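Side-chain contacts in glycosyl hydrolases family 31 family protein (Aspergillus niger, PDB 6DRU), which catalyses the release of alpha-xylose from the non-reducing terminal glucose of xyloglucan oligosaccharides: residues L268-N271 against F272-N276; S309-V312 against K313-T316. All coordinates share one frame; numbering follows the deposited sequence.

Interaction 1 of 2, residues L268-N271 against F272-N276; sequences LAQN and FHDRN
The Phe272 ring turns its edge to Leu268, one turn earlier in the helix: the CG of Leu268 lies in the ring plane, and its CD1 touches CE2 of the phenyl at 3.6 Å. Both residues are buried, as suits leucine and phenylalanine on the inward side of an amphipathic helix. The Arg275 guanidinium also receives its partner at the edge, nearly coplanar with the Asn271 amide (planes 20° apart), and makes a cation-pi contact with Trp575. Its NE gives a weak hydrogen bond of 3.3 Å to Asn271 OD1, while the ND2 of that asparagine bonds back to Leu267 O. Both ends of the amide are engaged, which limits its rotation, although the arginine bond is weak.

Asp274 OD1 accepts two hydrogen bonds. Gln270 NE2, folded over by a bend at chi2 (72°), reaches it at 3.1 Å on the syn side but out of the carboxylate plane. His273 ND1 gives it a second bond at 3.2 Å, tilted from the ring plane; the imidazole stands 80° from the Gln270 amide. A carboxylate so placed would probably favour a protonated imidazole. Asn276, with positive phi, closes the helix in a Schellman motif.

Helix 262-274 links parallel strands 252-254 and 281-284 of the TIM barrel. Phe272 packs on Tyr252 and Gln254 and edge-to-face with Trp575, whereas Ala269 and His273 touch Leu315 of helix 305-316.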
ATOM      1  N   LEU A 268      37.340 -27.181  32.635  1.00 67.41           N
ATOM      2  CA  LEU A 268      36.473 -28.185  32.025  1.00 65.94           C
ATOM      3  C   LEU A 268      37.289 -29.199  31.231  1.00 67.88           C
ATOM      4  O   LEU A 268      37.060 -30.411  31.327  1.00 69.14           O
ATOM      5  CB  LEU A 268      35.436 -27.500  31.138  1.00 54.71           C
ATOM      6  CG  LEU A 268      34.447 -28.380  30.378  1.00 61.07           C
ATOM      7  CD1 LEU A 268      33.556 -29.146  31.338  1.00 60.87           C
ATOM      8  CD2 LEU A 268      33.615 -27.499  29.473  1.00 56.27           C
ATOM      9  N   ALA A 269      38.246 -28.720  30.432  1.00 66.17           N
ATOM     10  CA  ALA A 269      39.122 -29.629  29.701  1.00 65.91           C
ATOM     11  C   ALA A 269      39.991 -30.442  30.652  1.00 68.31           C
ATOM     12  O   ALA A 269      40.279 -31.615  30.389  1.00 73.73           O
ATOM     13  CB  ALA A 269      39.990 -28.843  28.718  1.00 62.18           C
ATOM     14  N   GLN A 270      40.422 -29.834  31.760  1.00 67.09           N
ATOM     15  CA  GLN A 270      41.183 -30.575  32.760  1.00 68.65           C
ATOM     16  C   GLN A 270      40.351 -31.688  33.383  1.00 68.58           C
ATOM     17  O   GLN A 270      40.887 -32.752  33.713  1.00 62.33           O
ATOM     18  CB  GLN A 270      41.698 -29.623  33.840  1.00 66.55           C
ATOM     19  CG  GLN A 270      42.814 -30.198  34.696  1.00 57.56           C
ATOM     20  CD  GLN A 270      44.130 -30.297  33.948  1.00 65.75           C
ATOM     21  OE1 GLN A 270      44.732 -29.283  33.594  1.00 84.56           O
ATOM     22  NE2 GLN A 270      44.581 -31.521  33.701  1.00 70.69           N
ATOM     23  N   ASN A 271      39.046 -31.467  33.550  1.00 67.00           N
ATOM     24  CA  ASN A 271      38.191 -32.490  34.141  1.00 66.52           C
ATOM     25  C   ASN A 271      38.024 -33.681  33.204  1.00 71.57           C
ATOM     26  O   ASN A 271      38.120 -34.836  33.633  1.00 76.03           O
ATOM     27  CB  ASN A 271      36.832 -31.892  34.500  1.00 72.51           C
ATOM     28  CG  ASN A 271      36.686 -31.638  35.983  1.00 75.31           C
ATOM     29  OD1 ASN A 271      36.181 -32.486  36.721  1.00 74.07           O
ATOM     30  ND2 ASN A 271      37.128 -30.469  36.431  1.00 94.49           N
ATOM     31  N   PHE A 272      37.759 -33.420  31.921  1.00 69.22           N
ATOM     32  CA  PHE A 272      37.667 -34.510  30.953  1.00 69.27           C
ATOM     33  C   PHE A 272      38.975 -35.285  30.876  1.00 69.98           C
ATOM     34  O   PHE A 272      38.972 -36.515  30.748  1.00 65.49           O
ATOM     35  CB  PHE A 272      37.287 -33.966  29.576  1.00 58.00           C
ATOM     36  CG  PHE A 272      35.818 -33.706  29.411  1.00 54.49           C
ATOM     37  CD1 PHE A 272      34.954 -34.735  29.080  1.00 61.33           C
ATOM     38  CD2 PHE A 272      35.303 -32.433  29.583  1.00 54.45           C
ATOM     39  CE1 PHE A 272      33.601 -34.500  28.925  1.00 57.69           C
ATOM     40  CE2 PHE A 272      33.952 -32.192  29.430  1.00 62.09           C
ATOM     41  CZ  PHE A 272      33.100 -33.227  29.100  1.00 57.27           C
ATOM     42  N   HIS A 273      40.104 -34.580  30.966  1.00 65.14           N
ATOM     43  CA  HIS A 273      41.403 -35.235  30.872  1.00 72.79           C
ATOM     44  C   HIS A 273      41.685 -36.081  32.108  1.00 66.96           C
ATOM     45  O   HIS A 273      42.094 -37.242  31.997  1.00 70.01           O
ATOM     46  CB  HIS A 273      42.501 -34.189  30.674  1.00 66.11           C
ATOM     47  CG  HIS A 273      43.888 -34.747  30.751  1.00 62.24           C
ATOM     48  ND1 HIS A 273      44.701 -34.567  31.848  1.00 65.75           N
ATOM     49  CD2 HIS A 273      44.603 -35.482  29.866  1.00 62.77           C
ATOM     50  CE1 HIS A 273      45.859 -35.167  31.636  1.00 68.85           C
ATOM     51  NE2 HIS A 273      45.826 -35.729  30.442  1.00 70.15           N
ATOM     52  N   ASP A 274      41.474 -35.514  33.297  1.00 70.13           N
ATOM     53  CA  ASP A 274      41.776 -36.242  34.525  1.00 70.55           C
ATOM     54  C   ASP A 274      40.872 -37.460  34.685  1.00 67.84           C
ATOM     55  O   ASP A 274      41.318 -38.512  35.156  1.00 67.74           O
ATOM     56  CB  ASP A 274      41.650 -35.312  35.733  1.00 68.87           C
ATOM     57  CG  ASP A 274      42.688 -34.201  35.731  1.00 70.46           C
ATOM     58  OD1 ASP A 274      43.583 -34.218  34.858  1.00 68.61           O
ATOM     59  OD2 ASP A 274      42.609 -33.313  36.607  1.00 66.05           O
ATOM     60  N   ARG A 275      39.604 -37.340  34.294  1.00 59.24           N
ATOM     61  CA  ARG A 275      38.663 -38.450  34.395  1.00 61.72           C
ATOM     62  C   ARG A 275      38.740 -39.401  33.210  1.00 65.61           C
ATOM     63  O   ARG A 275      38.038 -40.418  33.213  1.00 68.57           O
ATOM     64  CB  ARG A 275      37.232 -37.923  34.526  1.00 59.14           C
ATOM     65  CG  ARG A 275      36.969 -37.092  35.768  1.00 59.99           C
ATOM     66  CD  ARG A 275      35.565 -36.516  35.727  1.00 62.82           C
ATOM     67  NE  ARG A 275      35.280 -35.658  36.873  1.00 62.43           N
ATOM     68  CZ  ARG A 275      34.504 -36.015  37.891  1.00 68.41           C
ATOM     69  NH1 ARG A 275      33.937 -37.213  37.903  1.00 53.31           N
ATOM     70  NH2 ARG A 275      34.292 -35.174  38.895  1.00 77.89           N
ATOM     71  N   ASN A 276      39.565 -39.095  32.208  1.00 67.11           N
ATOM     72  CA  ASN A 276      39.733 -39.941  31.025  1.00 74.11           C
ATOM     73  C   ASN A 276      38.406 -40.160  30.294  1.00 74.76           C
ATOM     74  O   ASN A 276      38.107 -41.260  29.824  1.00 68.98           O
ATOM     75  CB  ASN A 276      40.381 -41.278  31.393  1.00 65.64           C
ATOM     76  CG  ASN A 276      41.220 -41.850  30.267  1.00 82.09           C
ATOM     77  OD1 ASN A 276      41.869 -41.114  29.524  1.00 85.53           O
ATOM     78  ND2 ASN A 276      41.208 -43.172  30.132  1.00 83.96           N
TER

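Interaction 2 of 2, residues S309-V312 against K313-T316; sequences SARV and KNLT. With NAG (2-acetamido-2-deoxy-beta-D-glucopyranose), chain O.
Arg311 and Asn314 lean across each other near the surface, their guanidinium and amide planes 46° apart. The arginine's chain leaves the helix with CG opposite the backbone N (chi1 -164°) and then bends at chi2, which brings its head back over the following turn. There NH1 gives Asn314 OD1 a weak hydrogen bond of 3.0 Å, the oxygen lying at the guanidinium edge. The other end of this amide is not available as an ordinary NH2: ND2 is joined covalently to C1 of an N-acetylglucosamine at 1.5 Å. Asn314 begins the sequence Asn-Leu-Thr, the N-X-Thr sequon of N-glycosylation, and its partly exposed place at the helix surface lets the sugar project outward.

Leu315 meets the same arginine from another direction. Its CD2 lies over one face of the guanidinium, 3.3 Å above the plane and offset toward the rim, 3.6 Å from NH2. The flat cation can thus cover a leucine with its face while its edge serves a polar group.

Thr316 places OG1 between its backbone N and carbonyl carbon (chi1 64°), turned back toward the preceding turn. From there the hydroxyl donates to Val312 O at 2.9 Å, while Thr316 N reaches the same oxygen at 3.1 Å from the opposite face of the carbonyl plane. OG1 also bonds to Ala318 N, so the threonine ties this turn to the chain that follows.

Helix 305-316 connects parallel strands 281-284 and 319-328 of the TIM barrel. Val312, buried and branched at CB, touches both Met320 of the latter strand and Ala269 of helix 262-274, against which Leu315 and Thr316 also pack.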
ATOM      1  N   SER A 309      42.454 -22.158  23.706  1.00 65.89           N
ATOM      2  CA  SER A 309      42.169 -23.186  22.713  1.00 62.39           C
ATOM      3  C   SER A 309      43.300 -24.203  22.632  1.00 65.10           C
ATOM      4  O   SER A 309      43.052 -25.402  22.453  1.00 69.61           O
ATOM      5  CB  SER A 309      41.931 -22.539  21.349  1.00 67.92           C
ATOM      6  OG  SER A 309      43.140 -22.026  20.817  1.00 73.18           O
ATOM      7  N   ALA A 310      44.548 -23.746  22.767  1.00 67.73           N
ATOM      8  CA  ALA A 310      45.678 -24.667  22.719  1.00 65.18           C
ATOM      9  C   ALA A 310      45.705 -25.566  23.948  1.00 73.58           C
ATOM     10  O   ALA A 310      46.029 -26.755  23.847  1.00 72.48           O
ATOM     11  CB  ALA A 310      46.986 -23.889  22.592  1.00 63.11           C
ATOM     12  N   ARG A 311      45.363 -25.017  25.115  1.00 67.14           N
ATOM     13  CA  ARG A 311      45.315 -25.831  26.324  1.00 67.39           C
ATOM     14  C   ARG A 311      44.189 -26.854  26.252  1.00 71.55           C
ATOM     15  O   ARG A 311      44.347 -27.991  26.712  1.00 71.54           O
ATOM     16  CB  ARG A 311      45.154 -24.941  27.555  1.00 69.55           C
ATOM     17  CG  ARG A 311      45.465 -25.643  28.870  1.00 86.99           C
ATOM     18  CD  ARG A 311      46.963 -25.835  29.066  1.00103.86           C
ATOM     19  NE  ARG A 311      47.261 -26.686  30.216  1.00117.27           N
ATOM     20  CZ  ARG A 311      47.814 -27.894  30.132  1.00115.57           C
ATOM     21  NH1 ARG A 311      48.138 -28.397  28.948  1.00101.15           N
ATOM     22  NH2 ARG A 311      48.044 -28.597  31.232  1.00 98.88           N
ATOM     23  N   VAL A 312      43.041 -26.466  25.692  1.00 65.66           N
ATOM     24  CA  VAL A 312      41.935 -27.407  25.540  1.00 63.94           C
ATOM     25  C   VAL A 312      42.329 -28.547  24.610  1.00 70.25           C
ATOM     26  O   VAL A 312      42.012 -29.716  24.867  1.00 74.95           O
ATOM     27  CB  VAL A 312      40.674 -26.675  25.043  1.00 58.83           C
ATOM     28  CG1 VAL A 312      39.620 -27.669  24.575  1.00 60.61           C
ATOM     29  CG2 VAL A 312      40.110 -25.791  26.140  1.00 60.09           C
ATOM     30  N   LYS A 313      43.037 -28.233  23.521  1.00 67.82           N
ATOM     31  CA  LYS A 313      43.446 -29.287  22.597  1.00 74.49           C
ATOM     32  C   LYS A 313      44.568 -30.136  23.186  1.00 76.87           C
ATOM     33  O   LYS A 313      44.712 -31.310  22.830  1.00 70.23           O
ATOM     34  CB  LYS A 313      43.868 -28.685  21.255  1.00 69.98           C
ATOM     35  CG  LYS A 313      44.303 -29.716  20.218  1.00 64.45           C
ATOM     36  CD  LYS A 313      44.400 -29.116  18.827  1.00 83.05           C
ATOM     37  CE  LYS A 313      45.835 -29.110  18.325  1.00 94.39           C
ATOM     38  NZ  LYS A 313      45.923 -28.688  16.899  1.00 92.30           N
ATOM     39  N   ASN A 314      45.352 -29.575  24.110  1.00 80.09           N
ATOM     40  CA  ASN A 314      46.439 -30.335  24.717  1.00 75.61           C
ATOM     41  C   ASN A 314      45.931 -31.348  25.733  1.00 79.08           C
ATOM     42  O   ASN A 314      46.526 -32.420  25.883  1.00 86.50           O
ATOM     43  CB  ASN A 314      47.433 -29.385  25.385  1.00 88.51           C
ATOM     44  CG  ASN A 314      48.680 -30.097  25.875  1.00105.75           C
ATOM     45  OD1 ASN A 314      48.719 -30.583  27.006  1.00 98.37           O
ATOM     46  ND2 ASN A 314      49.703 -30.160  25.032  1.00124.70           N
ATOM     47  N   LEU A 315      44.840 -31.033  26.431  1.00 69.36           N
ATOM     48  CA  LEU A 315      44.294 -31.916  27.452  1.00 62.59           C
ATOM     49  C   LEU A 315      43.327 -32.946  26.880  1.00 69.65           C
ATOM     50  O   LEU A 315      43.339 -34.109  27.301  1.00 64.26           O
ATOM     51  CB  LEU A 315      43.586 -31.091  28.528  1.00 68.11           C
ATOM     52  CG  LEU A 315      44.443 -30.121  29.343  1.00 69.36           C
ATOM     53  CD1 LEU A 315      43.576 -29.331  30.309  1.00 66.83           C
ATOM     54  CD2 LEU A 315      45.542 -30.861  30.089  1.00 68.66           C
ATOM     55  N   THR A 316      42.485 -32.544  25.926  1.00 69.27           N
ATOM     56  CA  THR A 316      41.439 -33.410  25.403  1.00 55.75           C
ATOM     57  C   THR A 316      41.502 -33.630  23.899  1.00 65.65           C
ATOM     58  O   THR A 316      40.802 -34.518  23.396  1.00 66.15           O
ATOM     59  CB  THR A 316      40.052 -32.845  25.754  1.00 56.08           C
ATOM     60  OG1 THR A 316      39.871 -31.583  25.098  1.00 63.47           O
ATOM     61  CG2 THR A 316      39.915 -32.655  27.256  1.00 50.48           C
TER
HETATM   62  C1  NAG O 835      50.700 -31.048  25.620  1.00137.91           C
HETATM   63  C2  NAG O 835      51.313 -32.437  25.485  1.00136.09           C
HETATM   64  C3  NAG O 835      51.829 -32.940  26.827  1.00134.58           C
HETATM   65  C4  NAG O 835      52.696 -31.889  27.509  1.00135.11           C
HETATM   66  C5  NAG O 835      51.999 -30.533  27.524  1.00135.69           C
HETATM   67  C6  NAG O 835      52.897 -29.464  28.137  1.00120.26           C
HETATM   68  C7  NAG O 835      50.120 -33.472  23.643  1.00117.84           C
HETATM   69  C8  NAG O 835      49.027 -34.415  23.239  1.00 88.83           C
HETATM   70  N2  NAG O 835      50.332 -33.362  24.951  1.00124.88           N
HETATM   71  O3  NAG O 835      52.595 -34.133  26.627  1.00122.79           O
HETATM   72  O4  NAG O 835      52.974 -32.297  28.853  1.00132.59           O
HETATM   73  O5  NAG O 835      51.657 -30.159  26.191  1.00142.50           O
HETATM   74  O6  NAG O 835      52.129 -28.282  28.387  1.00110.18           O
HETATM   75  O7  NAG O 835      50.772 -32.845  22.824  1.00122.26           O

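Interactions 1 and 2 occupy the C-terminal parts of successive outer helices of the TIM barrel, their centres 10 Å apart. Leu268, Ala269 and Phe272 are buried in the first, Val312, Leu315 and the polar Ser309 in the second; His273, Asp274, Arg275, Ala310 and Lys313 are exposed. The two meet directly: Thr316 CG2 packs 3.7 Å from Phe272 CB. Their surface chemistry differs. In 268-276 a carboxylate gathers an amide and an imidazole, whereas in 309-316 a guanidinium is shared between a leucine and a glycosylated asparagine. Helix 262-274 closes in a Schellman motif, whereas in 309-316 a threonine hydroxyl adds a second bond to a backbone carbonyl that already accepts an N-H.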